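Tail fiber protein (Pseudomonas aeruginosa, PDB 6CL6) forms part of the trimeric tail fibre of the R2 pyocin, a contractile injection system, and probably binds a receptor on the surface of target bacteria. Local coordinates at residues F180-Y185 against F195-S200; N139-V144 against N201-W206; G65-R70 against E98-V103; G132-G137 against G147-S152. All coordinates share one frame; numbering follows the deposited sequence.

Contact 1 of 4, residues F180-Y185 against F195-S200; sequences FIYQTY and FRCRHS. With EDO (1,2-ethanediol), chain T.
Ile181 with Arg198 and Gln183 with Arg196 form the hydrogen-bonded pairs of two antiparallel strands running at 163° to each other, and the shortest of their four backbone bonds is Arg198 N to Ile181 O at 2.7 Å. On the face bearing Gln183, the edge of the Arg196 guanidinium is presented to the neighbouring amide. NE (2.8 Å) and NH2 (2.9 Å) of Arg196 both donate to Gln183 OE1, reaching it from the same side of the amide plane. The other end of this buried amide, NE2, bonds Leu140 O and Met143 O, which leaves little freedom for it to turn. Ile181 CG1 covers one face of the Arg198 guanidinium, whose NH2 is held by Ser178 O. On the reverse face, chi1 of -178° swings the Cys197 thiol away from its backbone N and sets SG over the centre of the Tyr182 ring, 3.7 Å from its centroid. Phe180 CE2 approaches His199 CD2 to 3.4 Å with the rings inclined at 44°, and His199 NE2 makes a weak hydrogen bond to O1 of ethanediol, probably from the crystallisation liquor. The two strands form an antiparallel beta hairpin whose sulfur-aromatic face packs against the second subunit.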
loop_
_atom_site.group_PDB
_atom_site.type_symbol
_atom_site.label_atom_id
_atom_site.label_comp_id
_atom_site.label_asym_id
_atom_site.label_seq_id
_atom_site.Cartn_x
_atom_site.Cartn_y
_atom_site.Cartn_z
ATOM N N PHE A 180 14.857 -35.542 14.694
ATOM C CA PHE A 180 14.990 -34.100 14.445
ATOM C C PHE A 180 16.213 -33.887 13.536
ATOM O O PHE A 180 17.349 -33.782 14.013
ATOM C CB PHE A 180 15.128 -33.316 15.738
ATOM C CG PHE A 180 13.936 -33.373 16.636
ATOM C CD1 PHE A 180 13.817 -34.397 17.585
ATOM C CD2 PHE A 180 12.952 -32.398 16.573
ATOM C CE1 PHE A 180 12.717 -34.450 18.427
ATOM C CE2 PHE A 180 11.876 -32.428 17.409
ATOM C CZ PHE A 180 11.753 -33.473 18.342
ATOM N N ILE A 181 15.967 -33.879 12.227
ATOM C CA ILE A 181 16.974 -33.625 11.216
ATOM C C ILE A 181 16.684 -32.246 10.651
ATOM O O ILE A 181 15.659 -32.055 9.998
ATOM C CB ILE A 181 16.972 -34.649 10.081
ATOM C CG1 ILE A 181 17.080 -36.089 10.571
ATOM C CG2 ILE A 181 18.106 -34.313 9.072
ATOM C CD1 ILE A 181 18.371 -36.435 11.227
ATOM N N TYR A 182 17.553 -31.281 10.912
ATOM C CA TYR A 182 17.350 -29.902 10.431
ATOM C C TYR A 182 18.161 -29.687 9.150
ATOM O O TYR A 182 19.285 -30.204 9.026
ATOM C CB TYR A 182 17.783 -28.912 11.509
ATOM C CG TYR A 182 16.924 -28.938 12.747
ATOM C CD1 TYR A 182 17.145 -29.844 13.778
ATOM C CD2 TYR A 182 15.875 -28.036 12.895
ATOM C CE1 TYR A 182 16.353 -29.871 14.893
ATOM C CE2 TYR A 182 15.090 -28.040 14.031
ATOM C CZ TYR A 182 15.311 -28.958 15.007
ATOM O OH TYR A 182 14.526 -28.978 16.139
ATOM N N GLN A 183 17.601 -28.925 8.220
ATOM C CA GLN A 183 18.289 -28.493 7.013
ATOM C C GLN A 183 18.079 -26.993 6.795
ATOM O O GLN A 183 17.024 -26.444 7.108
ATOM C CB GLN A 183 17.796 -29.255 5.760
ATOM C CG GLN A 183 17.941 -30.764 5.843
ATOM C CD GLN A 183 17.483 -31.462 4.599
ATOM O OE1 GLN A 183 16.525 -31.014 3.944
ATOM N NE2 GLN A 183 18.165 -32.566 4.239
ATOM N N THR A 184 19.076 -26.361 6.198
ATOM C CA THR A 184 18.965 -25.028 5.627
ATOM C C THR A 184 19.528 -25.043 4.211
ATOM O O THR A 184 20.355 -25.890 3.867
ATOM C CB THR A 184 19.719 -23.955 6.421
ATOM O OG1 THR A 184 21.138 -24.164 6.288
ATOM C CG2 THR A 184 19.308 -24.000 7.842
ATOM N N TYR A 185 19.043 -24.105 3.386
ATOM C CA TYR A 185 19.444 -23.992 1.978
ATOM C C TYR A 185 19.558 -22.523 1.647
ATOM O O TYR A 185 18.590 -21.764 1.819
ATOM C CB TYR A 185 18.436 -24.641 1.051
ATOM C CG TYR A 185 18.960 -24.939 -0.354
ATOM C CD1 TYR A 185 19.794 -26.046 -0.573
ATOM C CD2 TYR A 185 18.666 -24.124 -1.428
ATOM C CE1 TYR A 185 20.291 -26.341 -1.833
ATOM C CE2 TYR A 185 19.159 -24.424 -2.729
ATOM C CZ TYR A 185 19.980 -25.556 -2.897
ATOM O OH TYR A 185 20.509 -25.891 -4.112
ATOM N N PHE A 195 14.581 -23.034 5.388
ATOM C CA PHE A 195 14.868 -24.003 6.434
ATOM C C PHE A 195 13.703 -24.982 6.626
ATOM O O PHE A 195 12.539 -24.667 6.369
ATOM C CB PHE A 195 15.259 -23.295 7.747
ATOM C CG PHE A 195 14.252 -22.355 8.245
ATOM C CD1 PHE A 195 14.216 -21.042 7.792
ATOM C CD2 PHE A 195 13.312 -22.763 9.190
ATOM C CE1 PHE A 195 13.224 -20.154 8.265
ATOM C CE2 PHE A 195 12.344 -21.891 9.675
ATOM C CZ PHE A 195 12.292 -20.582 9.206
ATOM N N ARG A 196 14.031 -26.190 7.075
ATOM C CA ARG A 196 13.018 -27.182 7.390
ATOM C C ARG A 196 13.623 -28.213 8.339
ATOM O O ARG A 196 14.832 -28.218 8.621
ATOM C CB ARG A 196 12.447 -27.861 6.137
ATOM C CG ARG A 196 13.379 -28.894 5.500
ATOM C CD ARG A 196 12.766 -29.626 4.307
ATOM N NE ARG A 196 13.730 -30.583 3.739
ATOM C CZ ARG A 196 13.412 -31.637 3.002
ATOM N NH1 ARG A 196 12.140 -31.904 2.704
ATOM N NH2 ARG A 196 14.370 -32.454 2.557
ATOM N N CYS A 197 12.758 -29.104 8.825
ATOM C CA CYS A 197 13.131 -30.162 9.757
ATOM C C CYS A 197 12.350 -31.436 9.479
ATOM O O CYS A 197 11.115 -31.389 9.306
ATOM C CB CYS A 197 12.844 -29.733 11.207
ATOM S SG CYS A 197 13.294 -30.925 12.500
ATOM N N ARG A 198 13.057 -32.576 9.506
ATOM C CA ARG A 198 12.399 -33.884 9.519
ATOM C C ARG A 198 12.088 -34.250 10.952
ATOM O O ARG A 198 13.004 -34.513 11.755
ATOM C CB ARG A 198 13.240 -34.956 8.857
ATOM C CG ARG A 198 12.404 -36.228 8.595
ATOM C CD ARG A 198 13.264 -37.359 8.118
ATOM N NE ARG A 198 13.982 -37.963 9.230
ATOM C CZ ARG A 198 14.851 -38.960 9.094
ATOM N NH1 ARG A 198 15.115 -39.450 7.904
ATOM N NH2 ARG A 198 15.468 -39.431 10.159
ATOM N N HIS A 199 10.805 -34.295 11.282
ATOM C CA HIS A 199 10.373 -34.557 12.658
ATOM C C HIS A 199 9.708 -35.929 12.685
ATOM O O HIS A 199 8.726 -36.153 11.977
ATOM C CB HIS A 199 9.407 -33.493 13.159
ATOM C CG HIS A 199 8.847 -33.809 14.508
ATOM N ND1 HIS A 199 7.498 -33.854 14.767
ATOM C CD2 HIS A 199 9.462 -34.157 15.659
ATOM C CE1 HIS A 199 7.309 -34.180 16.031
ATOM N NE2 HIS A 199 8.485 -34.364 16.596
ATOM N N SER A 200 10.258 -36.841 13.482
ATOM C CA SER A 200 9.783 -38.233 13.556
ATOM C C SER A 200 9.510 -38.781 12.170
ATOM O O SER A 200 8.443 -39.336 11.878
ATOM C CB SER A 200 8.562 -38.342 14.457
ATOM O OG SER A 200 8.951 -38.201 15.814
HETATM C C1 EDO T . 8.573 -32.241 19.423
HETATM O O1 EDO T . 7.813 -33.426 19.191
HETATM C C2 EDO T . 7.689 -31.232 20.154
HETATM O O2 EDO T . 7.702 -31.545 21.551
#

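Contact 2 of 4, residues N139-V144 against N201-W206; sequences NLDSMV and NTWFPW
The carboxylate of Asp141 lies almost flat on the indole of Trp203, the two planes only 14° apart and the two side chains running antiparallel as they overlap. It covers the pyrrole part of the ring, with Asp141 CG 3.2 Å from Trp203 NE1. Because OD1 stands above the ring, the indole N-H cannot be aimed at it, and instead a water bridges the pair: Trp203 NE1 donates to this water over 3.1 Å, and the water donates to the backbone O of Asp141 over 2.7 Å. Val144 CG1 meets the benzene part near the ring plane, 4.1 Å from Trp203 CZ2. A second indole, that of Trp206, crosses Leu140 at about a right angle, CD1 of Leu140 touching CZ2, while its NE1 bonds Asn162 O.

The loop carrying Asp141 is shaped by an Asx turn, in which Asp141 N donates to Asn139 OD1 (2.9 Å), and by Ser142 OG and N, which both donate to Asn139 O. Arg196 makes a salt bridge to Asp141 OD1 and a cation-pi contact on the same face of Trp203, beside the carboxylate. An anion against an aromatic face would be unfavourable alone; here the adjoining guanidinium probably offsets the negative charge lying on the indole, while the N-H is satisfied by the water.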
loop_
_atom_site.group_PDB
_atom_site.type_symbol
_atom_site.label_atom_id
_atom_site.label_comp_id
_atom_site.label_asym_id
_atom_site.label_seq_id
_atom_site.Cartn_x
_atom_site.Cartn_y
_atom_site.Cartn_z
ATOM N N ASN A 139 17.471 -36.477 -4.021
ATOM C CA ASN A 139 16.338 -36.172 -3.155
ATOM C C ASN A 139 16.883 -35.668 -1.820
ATOM O O ASN A 139 17.543 -36.424 -1.073
ATOM C CB ASN A 139 15.486 -37.416 -2.972
ATOM C CG ASN A 139 14.202 -37.137 -2.228
ATOM O OD1 ASN A 139 14.033 -36.103 -1.531
ATOM N ND2 ASN A 139 13.260 -38.047 -2.368
ATOM N N LEU A 140 16.636 -34.394 -1.515
ATOM C CA LEU A 140 17.202 -33.834 -0.307
ATOM C C LEU A 140 16.684 -34.520 0.937
ATOM O O LEU A 140 17.316 -34.411 1.986
ATOM C CB LEU A 140 16.937 -32.329 -0.203
ATOM C CG LEU A 140 17.578 -31.473 -1.294
ATOM C CD1 LEU A 140 17.568 -30.010 -0.889
ATOM C CD2 LEU A 140 19.009 -31.884 -1.632
ATOM N N ASP A 141 15.553 -35.235 0.836
ATOM C CA ASP A 141 15.088 -36.044 1.950
ATOM C C ASP A 141 16.091 -37.130 2.312
ATOM O O ASP A 141 16.013 -37.695 3.409
ATOM C CB ASP A 141 13.737 -36.722 1.625
ATOM C CG ASP A 141 12.555 -35.773 1.669
ATOM O OD1 ASP A 141 12.748 -34.561 1.794
ATOM O OD2 ASP A 141 11.367 -36.259 1.579
ATOM N N SER A 142 16.995 -37.460 1.407
ATOM C CA SER A 142 18.015 -38.484 1.685
ATOM C C SER A 142 19.259 -37.914 2.363
ATOM O O SER A 142 20.157 -38.668 2.729
ATOM C CB SER A 142 18.426 -39.174 0.380
ATOM O OG SER A 142 19.251 -38.303 -0.406
ATOM N N MET A 143 19.339 -36.602 2.522
ATOM C CA MET A 143 20.515 -35.962 3.116
ATOM C C MET A 143 20.254 -35.820 4.614
ATOM O O MET A 143 19.782 -34.791 5.108
ATOM C CB MET A 143 20.784 -34.632 2.442
ATOM C CG MET A 143 20.999 -34.734 0.942
ATOM S SD MET A 143 22.402 -35.753 0.442
ATOM C CE MET A 143 23.764 -34.726 1.036
ATOM N N VAL A 144 20.549 -36.907 5.344
ATOM C CA VAL A 144 20.131 -37.003 6.745
ATOM C C VAL A 144 21.316 -37.140 7.695
ATOM O O VAL A 144 21.153 -37.547 8.833
ATOM C CB VAL A 144 19.146 -38.172 6.930
ATOM C CG1 VAL A 144 17.808 -37.852 6.238
ATOM C CG2 VAL A 144 19.729 -39.456 6.360
ATOM N N ASN A 201 10.486 -38.580 11.297
ATOM C CA ASN A 201 10.562 -39.147 9.956
ATOM C C ASN A 201 9.609 -38.513 8.954
ATOM O O ASN A 201 9.510 -39.004 7.832
ATOM C CB ASN A 201 10.342 -40.672 10.000
ATOM C CG ASN A 201 11.403 -41.395 10.860
ATOM O OD1 ASN A 201 12.572 -41.427 10.507
ATOM N ND2 ASN A 201 10.970 -41.971 11.991
ATOM N N THR A 202 8.953 -37.406 9.298
ATOM C CA THR A 202 8.125 -36.661 8.343
ATOM C C THR A 202 8.668 -35.244 8.196
ATOM O O THR A 202 8.829 -34.548 9.180
ATOM C CB THR A 202 6.666 -36.612 8.804
ATOM O OG1 THR A 202 6.150 -37.951 8.896
ATOM C CG2 THR A 202 5.813 -35.813 7.830
ATOM N N TRP A 203 8.919 -34.827 6.957
ATOM C CA TRP A 203 9.471 -33.495 6.722
ATOM C C TRP A 203 8.389 -32.428 6.798
ATOM O O TRP A 203 7.346 -32.531 6.154
ATOM C CB TRP A 203 10.157 -33.428 5.372
ATOM C CG TRP A 203 11.375 -34.269 5.269
ATOM C CD1 TRP A 203 11.435 -35.559 4.828
ATOM C CD2 TRP A 203 12.723 -33.885 5.591
ATOM N NE1 TRP A 203 12.733 -36.022 4.877
ATOM C CE2 TRP A 203 13.546 -35.011 5.326
ATOM C CE3 TRP A 203 13.318 -32.700 6.061
ATOM C CZ2 TRP A 203 14.925 -34.993 5.529
ATOM C CZ3 TRP A 203 14.719 -32.697 6.282
ATOM C CH2 TRP A 203 15.483 -33.825 6.012
ATOM N N PHE A 204 8.636 -31.416 7.611
ATOM C CA PHE A 204 7.881 -30.172 7.551
ATOM C C PHE A 204 8.170 -29.447 6.252
ATOM O O PHE A 204 9.224 -29.647 5.651
ATOM C CB PHE A 204 8.241 -29.274 8.732
ATOM C CG PHE A 204 7.502 -29.598 9.991
ATOM C CD1 PHE A 204 6.195 -29.156 10.167
ATOM C CD2 PHE A 204 8.104 -30.312 11.010
ATOM C CE1 PHE A 204 5.499 -29.437 11.331
ATOM C CE2 PHE A 204 7.409 -30.590 12.169
ATOM C CZ PHE A 204 6.102 -30.159 12.328
ATOM N N PRO A 205 7.246 -28.575 5.815
ATOM C CA PRO A 205 7.486 -27.771 4.609
ATOM C C PRO A 205 8.649 -26.835 4.787
ATOM O O PRO A 205 8.928 -26.364 5.891
ATOM C CB PRO A 205 6.181 -26.969 4.429
ATOM C CG PRO A 205 5.164 -27.671 5.273
ATOM C CD PRO A 205 5.935 -28.272 6.425
ATOM N N TRP A 206 9.323 -26.531 3.663
ATOM C CA TRP A 206 10.355 -25.497 3.706
ATOM C C TRP A 206 9.715 -24.165 4.101
ATOM O O TRP A 206 8.593 -23.855 3.684
ATOM C CB TRP A 206 11.039 -25.370 2.354
ATOM C CG TRP A 206 11.970 -26.481 1.973
ATOM C CD1 TRP A 206 11.719 -27.512 1.103
ATOM C CD2 TRP A 206 13.338 -26.624 2.388
ATOM N NE1 TRP A 206 12.847 -28.310 0.988
ATOM C CE2 TRP A 206 13.849 -27.774 1.760
ATOM C CE3 TRP A 206 14.161 -25.912 3.268
ATOM C CZ2 TRP A 206 15.156 -28.229 1.980
ATOM C CZ3 TRP A 206 15.451 -26.338 3.477
ATOM C CH2 TRP A 206 15.947 -27.488 2.840
HETATM O O HOH W 1 14.242 -38.732 5.118
#

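Contact 3 of 4, residues G65-R70 against E98-V103; sequences GPVAGR and EMYVRV
Arg70 and Glu98 form a salt bridge in which NH1 of Arg70 donates to OE2 of Glu98 over 3.1 Å. The bond is nearly straight (167°) and lies in the guanidinium plane, but NH1 comes to OE2 from above the carboxylate plane; the two flat groups stand 84° apart. The bend in the arginine at chi3 (65°) brings its end round to this position. Glu98 OE2 also accepts from Thr96 OG1, while Arg70 NH2 is taken up by Thr96 OG1 and Asn94 O. The other carboxylate oxygen, OE1, receives the hydroxyl of Tyr100 at 2.7 Å from OH, nearly along its C-O axis and in the plane of the phenol ring, so each oxygen of Glu98 has a donor. This bond orients the hydroxyl hydrogen, and Pro66 helps to hold the ring, its CB making a CH-pi contact over one face, 3.7 Å from the centroid. Val67 CG2 lies 3.6 Å from Tyr100 OH. Arg70 N closes a type II beta turn on Val67 O, with Gly69 at positive phi. The contact folds the loop between strands 57-60 and 72-79 onto an antiparallel sheet, whose opposite side, at Met99, meets Met99 of both other subunits.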
loop_
_atom_site.group_PDB
_atom_site.type_symbol
_atom_site.label_atom_id
_atom_site.label_comp_id
_atom_site.label_asym_id
_atom_site.label_seq_id
_atom_site.Cartn_x
_atom_site.Cartn_y
_atom_site.Cartn_z
ATOM N N GLY A 65 37.355 -52.209 20.098
ATOM C CA GLY A 65 37.878 -51.219 19.216
ATOM C C GLY A 65 36.846 -50.126 18.937
ATOM O O GLY A 65 35.744 -50.136 19.476
ATOM N N PRO A 66 37.215 -49.162 18.061
ATOM C CA PRO A 66 36.370 -47.964 17.898
ATOM C C PRO A 66 35.116 -48.147 17.051
ATOM O O PRO A 66 34.127 -47.432 17.253
ATOM C CB PRO A 66 37.325 -46.945 17.266
ATOM C CG PRO A 66 38.343 -47.811 16.530
ATOM C CD PRO A 66 38.498 -49.048 17.368
ATOM N N VAL A 67 35.121 -49.076 16.101
ATOM C CA VAL A 67 33.970 -49.246 15.202
ATOM C C VAL A 67 33.624 -50.727 15.091
ATOM O O VAL A 67 34.342 -51.497 14.437
ATOM C CB VAL A 67 34.195 -48.640 13.817
ATOM C CG1 VAL A 67 32.901 -48.756 13.013
ATOM C CG2 VAL A 67 34.633 -47.215 13.886
ATOM N N ALA A 68 32.503 -51.121 15.701
ATOM C CA ALA A 68 32.134 -52.524 15.749
ATOM C C ALA A 68 32.007 -53.116 14.347
ATOM O O ALA A 68 31.434 -52.506 13.427
ATOM C CB ALA A 68 30.819 -52.685 16.512
ATOM N N GLY A 69 32.542 -54.327 14.198
ATOM C CA GLY A 69 32.583 -54.987 12.915
ATOM C C GLY A 69 33.755 -54.659 12.030
ATOM O O GLY A 69 33.875 -55.267 10.964
ATOM N N ARG A 70 34.641 -53.731 12.427
ATOM C CA ARG A 70 35.743 -53.317 11.554
ATOM C C ARG A 70 37.103 -53.558 12.206
ATOM O O ARG A 70 37.260 -53.386 13.432
ATOM C CB ARG A 70 35.633 -51.845 11.187
ATOM C CG ARG A 70 34.516 -51.619 10.153
ATOM C CD ARG A 70 34.457 -50.175 9.749
ATOM N NE ARG A 70 35.656 -49.744 9.038
ATOM C CZ ARG A 70 35.911 -48.488 8.750
ATOM N NH1 ARG A 70 35.050 -47.546 9.108
ATOM N NH2 ARG A 70 37.012 -48.170 8.092
ATOM N N GLU A 98 40.324 -43.500 8.778
ATOM C CA GLU A 98 39.820 -42.982 10.036
ATOM C C GLU A 98 40.818 -43.202 11.160
ATOM O O GLU A 98 41.579 -44.168 11.150
ATOM C CB GLU A 98 38.512 -43.658 10.442
ATOM C CG GLU A 98 37.375 -43.345 9.531
ATOM C CD GLU A 98 36.116 -44.128 9.835
ATOM O OE1 GLU A 98 35.831 -44.421 11.017
ATOM O OE2 GLU A 98 35.424 -44.479 8.861
ATOM N N MET A 99 40.748 -42.320 12.166
ATOM C CA MET A 99 41.590 -42.410 13.369
ATOM C C MET A 99 40.784 -42.090 14.613
ATOM O O MET A 99 39.942 -41.174 14.604
ATOM C CB MET A 99 42.770 -41.430 13.285
ATOM C CG MET A 99 43.688 -41.424 14.505
ATOM S SD MET A 99 44.972 -40.130 14.461
ATOM C CE MET A 99 45.947 -40.704 13.088
ATOM N N TYR A 100 41.078 -42.830 15.687
ATOM C CA TYR A 100 40.471 -42.681 16.997
ATOM C C TYR A 100 41.561 -42.729 18.066
ATOM O O TYR A 100 42.644 -43.276 17.847
ATOM C CB TYR A 100 39.436 -43.796 17.280
ATOM C CG TYR A 100 38.296 -43.774 16.305
ATOM C CD1 TYR A 100 38.441 -44.317 15.026
ATOM C CD2 TYR A 100 37.049 -43.218 16.659
ATOM C CE1 TYR A 100 37.396 -44.293 14.112
ATOM C CE2 TYR A 100 36.000 -43.203 15.751
ATOM C CZ TYR A 100 36.191 -43.737 14.472
ATOM O OH TYR A 100 35.179 -43.698 13.547
ATOM N N VAL A 101 41.245 -42.185 19.240
ATOM C CA VAL A 101 42.148 -42.209 20.390
ATOM C C VAL A 101 41.348 -42.517 21.646
ATOM O O VAL A 101 40.168 -42.133 21.768
ATOM C CB VAL A 101 42.919 -40.871 20.515
ATOM C CG1 VAL A 101 41.947 -39.734 20.877
ATOM C CG2 VAL A 101 44.015 -40.988 21.547
ATOM N N ARG A 102 41.983 -43.249 22.579
ATOM C CA ARG A 102 41.378 -43.495 23.904
ATOM C C ARG A 102 42.477 -43.696 24.955
ATOM O O ARG A 102 43.685 -43.620 24.673
ATOM C CB ARG A 102 40.406 -44.665 23.906
ATOM C CG ARG A 102 41.023 -46.051 23.860
ATOM C CD ARG A 102 40.016 -47.131 24.179
ATOM N NE ARG A 102 40.648 -48.446 24.104
ATOM C CZ ARG A 102 40.084 -49.570 24.466
ATOM N NH1 ARG A 102 38.846 -49.578 24.899
ATOM N NH2 ARG A 102 40.762 -50.695 24.374
ATOM N N VAL A 103 42.048 -43.931 26.194
ATOM C CA VAL A 103 42.960 -43.924 27.321
ATOM C C VAL A 103 42.409 -44.797 28.432
ATOM O O VAL A 103 41.200 -44.851 28.676
ATOM C CB VAL A 103 43.237 -42.483 27.797
ATOM C CG1 VAL A 103 41.984 -41.875 28.354
ATOM C CG2 VAL A 103 44.360 -42.469 28.840
#

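Contact 4 of 4, residues G132-G137 against G147-S152; sequences GELPGG and GWWSQS
Gly132 and Leu134 join Ser150 through parallel-strand backbone bonds: Ser150 N donates to Gly132 O, and Leu134 N donates to Ser150 O at 2.7 Å. CA-H groups of Trp149 and Glu133 supplement them on the same two carbonyls.

Carboxylate and hydroxyl bonds line the face bearing Glu133 and Ser150. The glutamate folds back at chi2 (-81°), and Ser152 OG donates to its OE1 over 2.5 Å, on the syn side and 15° from the carboxylate plane. One water donates both to Glu133 OE2 (2.9 Å) and to Ser152 OG (2.6 Å); a second accepts from Ser152 N.

An amide bond extends the contact past the strand pair. Gln151 NE2 donates a hydrogen bond to Pro135 O at 3.2 Å, lying well above the plane of that carbonyl. The amide is held elsewhere too, its NE2 by Tyr163 OH and its OE1 by Phe153 N and Gln156 NE2.

Apolar packing occupies the opposite face, where Leu134 crosses Trp149 at about a right angle, CG lying 3.9 Å from CB of the tryptophan. Ala176 and Phe180 of the third subunit pack on the Glu133, Ser150 and Ser152 side. The short, weakly bonded strand 132-133 thus runs parallel to strand 147-151 as the outermost strand, within this chain, of a mixed and otherwise antiparallel sheet.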
loop_
_atom_site.group_PDB
_atom_site.type_symbol
_atom_site.label_atom_id
_atom_site.label_comp_id
_atom_site.label_asym_id
_atom_site.label_seq_id
_atom_site.Cartn_x
_atom_site.Cartn_y
_atom_site.Cartn_z
ATOM N N GLY A 132 30.704 -32.496 0.039
ATOM C CA GLY A 132 30.584 -32.961 -1.337
ATOM C C GLY A 132 29.826 -31.996 -2.220
ATOM O O GLY A 132 29.168 -31.057 -1.749
ATOM N N GLU A 133 29.968 -32.230 -3.515
ATOM C CA GLU A 133 29.148 -31.593 -4.537
ATOM C C GLU A 133 27.951 -32.488 -4.807
ATOM O O GLU A 133 28.108 -33.695 -4.974
ATOM C CB GLU A 133 29.949 -31.369 -5.808
ATOM C CG GLU A 133 31.001 -30.319 -5.665
ATOM C CD GLU A 133 30.433 -28.925 -5.814
ATOM O OE1 GLU A 133 29.467 -28.761 -6.594
ATOM O OE2 GLU A 133 30.947 -28.002 -5.149
ATOM N N LEU A 134 26.769 -31.905 -4.824
ATOM C CA LEU A 134 25.566 -32.667 -5.112
ATOM C C LEU A 134 25.440 -32.855 -6.620
ATOM O O LEU A 134 25.419 -31.868 -7.356
ATOM C CB LEU A 134 24.337 -31.965 -4.570
ATOM C CG LEU A 134 24.297 -31.800 -3.062
ATOM C CD1 LEU A 134 23.217 -30.808 -2.662
ATOM C CD2 LEU A 134 24.072 -33.113 -2.378
ATOM N N PRO A 135 25.320 -34.081 -7.102
ATOM C CA PRO A 135 25.054 -34.318 -8.529
ATOM C C PRO A 135 23.603 -34.027 -8.852
ATOM O O PRO A 135 22.878 -33.487 -8.013
ATOM C CB PRO A 135 25.379 -35.800 -8.690
ATOM C CG PRO A 135 25.010 -36.397 -7.387
ATOM C CD PRO A 135 25.398 -35.357 -6.348
ATOM N N GLY A 136 23.170 -34.400 -10.056
ATOM C CA GLY A 136 21.756 -34.369 -10.378
ATOM C C GLY A 136 21.002 -35.483 -9.678
ATOM O O GLY A 136 21.563 -36.401 -9.096
ATOM N N GLY A 137 19.683 -35.376 -9.719
ATOM C CA GLY A 137 18.824 -36.451 -9.238
ATOM C C GLY A 137 18.743 -36.663 -7.741
ATOM O O GLY A 137 18.157 -37.669 -7.311
ATOM N N GLY A 147 26.442 -32.134 8.074
ATOM C CA GLY A 147 27.459 -31.667 7.136
ATOM C C GLY A 147 26.945 -30.538 6.263
ATOM O O GLY A 147 25.887 -29.955 6.516
ATOM N N TRP A 148 27.729 -30.202 5.258
ATOM C CA TRP A 148 27.260 -29.232 4.294
ATOM C C TRP A 148 27.701 -29.662 2.897
ATOM O O TRP A 148 28.785 -30.208 2.713
ATOM C CB TRP A 148 27.727 -27.801 4.587
ATOM C CG TRP A 148 29.188 -27.567 4.697
ATOM C CD1 TRP A 148 30.023 -28.072 5.638
ATOM C CD2 TRP A 148 29.986 -26.724 3.870
ATOM N NE1 TRP A 148 31.296 -27.601 5.443
ATOM C CE2 TRP A 148 31.301 -26.769 4.366
ATOM C CE3 TRP A 148 29.715 -25.924 2.755
ATOM C CZ2 TRP A 148 32.332 -26.059 3.792
ATOM C CZ3 TRP A 148 30.733 -25.219 2.182
ATOM C CH2 TRP A 148 32.036 -25.309 2.695
ATOM N N TRP A 149 26.853 -29.358 1.923
ATOM C CA TRP A 149 27.003 -29.802 0.553
ATOM C C TRP A 149 26.661 -28.661 -0.399
ATOM O O TRP A 149 25.816 -27.809 -0.099
ATOM C CB TRP A 149 26.108 -31.015 0.252
ATOM C CG TRP A 149 26.544 -32.275 0.842
ATOM C CD1 TRP A 149 27.251 -33.260 0.234
ATOM C CD2 TRP A 149 26.289 -32.730 2.178
ATOM N NE1 TRP A 149 27.457 -34.290 1.112
ATOM C CE2 TRP A 149 26.893 -33.977 2.316
ATOM C CE3 TRP A 149 25.607 -32.204 3.263
ATOM C CZ2 TRP A 149 26.839 -34.711 3.517
ATOM C CZ3 TRP A 149 25.562 -32.909 4.447
ATOM C CH2 TRP A 149 26.188 -34.150 4.569
ATOM N N SER A 150 27.290 -28.689 -1.566
ATOM C CA SER A 150 27.131 -27.653 -2.564
ATOM C C SER A 150 26.466 -28.199 -3.809
ATOM O O SER A 150 26.912 -29.200 -4.369
ATOM C CB SER A 150 28.494 -27.056 -2.963
ATOM O OG SER A 150 28.349 -25.998 -3.862
ATOM N N GLN A 151 25.418 -27.520 -4.259
ATOM C CA GLN A 151 24.821 -27.785 -5.560
ATOM C C GLN A 151 25.269 -26.656 -6.471
ATOM O O GLN A 151 24.820 -25.506 -6.329
ATOM C CB GLN A 151 23.295 -27.872 -5.491
ATOM C CG GLN A 151 22.618 -28.029 -6.853
ATOM C CD GLN A 151 23.142 -29.241 -7.633
ATOM O OE1 GLN A 151 23.999 -29.120 -8.505
ATOM N NE2 GLN A 151 22.634 -30.423 -7.292
ATOM N N SER A 152 26.167 -26.974 -7.382
ATOM C CA SER A 152 26.749 -25.977 -8.269
ATOM C C SER A 152 25.953 -25.770 -9.539
ATOM O O SER A 152 26.316 -24.912 -10.342
ATOM C CB SER A 152 28.187 -26.373 -8.571
ATOM O OG SER A 152 28.931 -26.432 -7.358
HETATM O O HOH W 2 27.065 -29.666 -7.838
HETATM O O HOH W 3 30.313 -25.222 -5.468
#

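Overall arrangement
Contacts 1, 2 and 4 belong to one mixed sheet, whereas contact 3 lies on a separate antiparallel sheet nearer the N-terminus, its centre about 29 to 31 Å from those of the others. Contacts 1 and 2 are nearly continuous, their centres about 6 Å apart, and are joined by the salt bridge from Arg196 NH2 to Asp141 OD1 (2.8 Å). Contact 4 lies about 15 Å from contact 2 between centres, and Met143 bridges them, its CE 3.4 Å from Trp149 CD2. Contact 4 also meets contact 1, about 17 Å away between centres, where Tyr185 OH touches Gln151 CB at 3.7 Å. The iron site at His243 and His245 and the calcium site at Asp309 and Gly358 involve later parts of the chain.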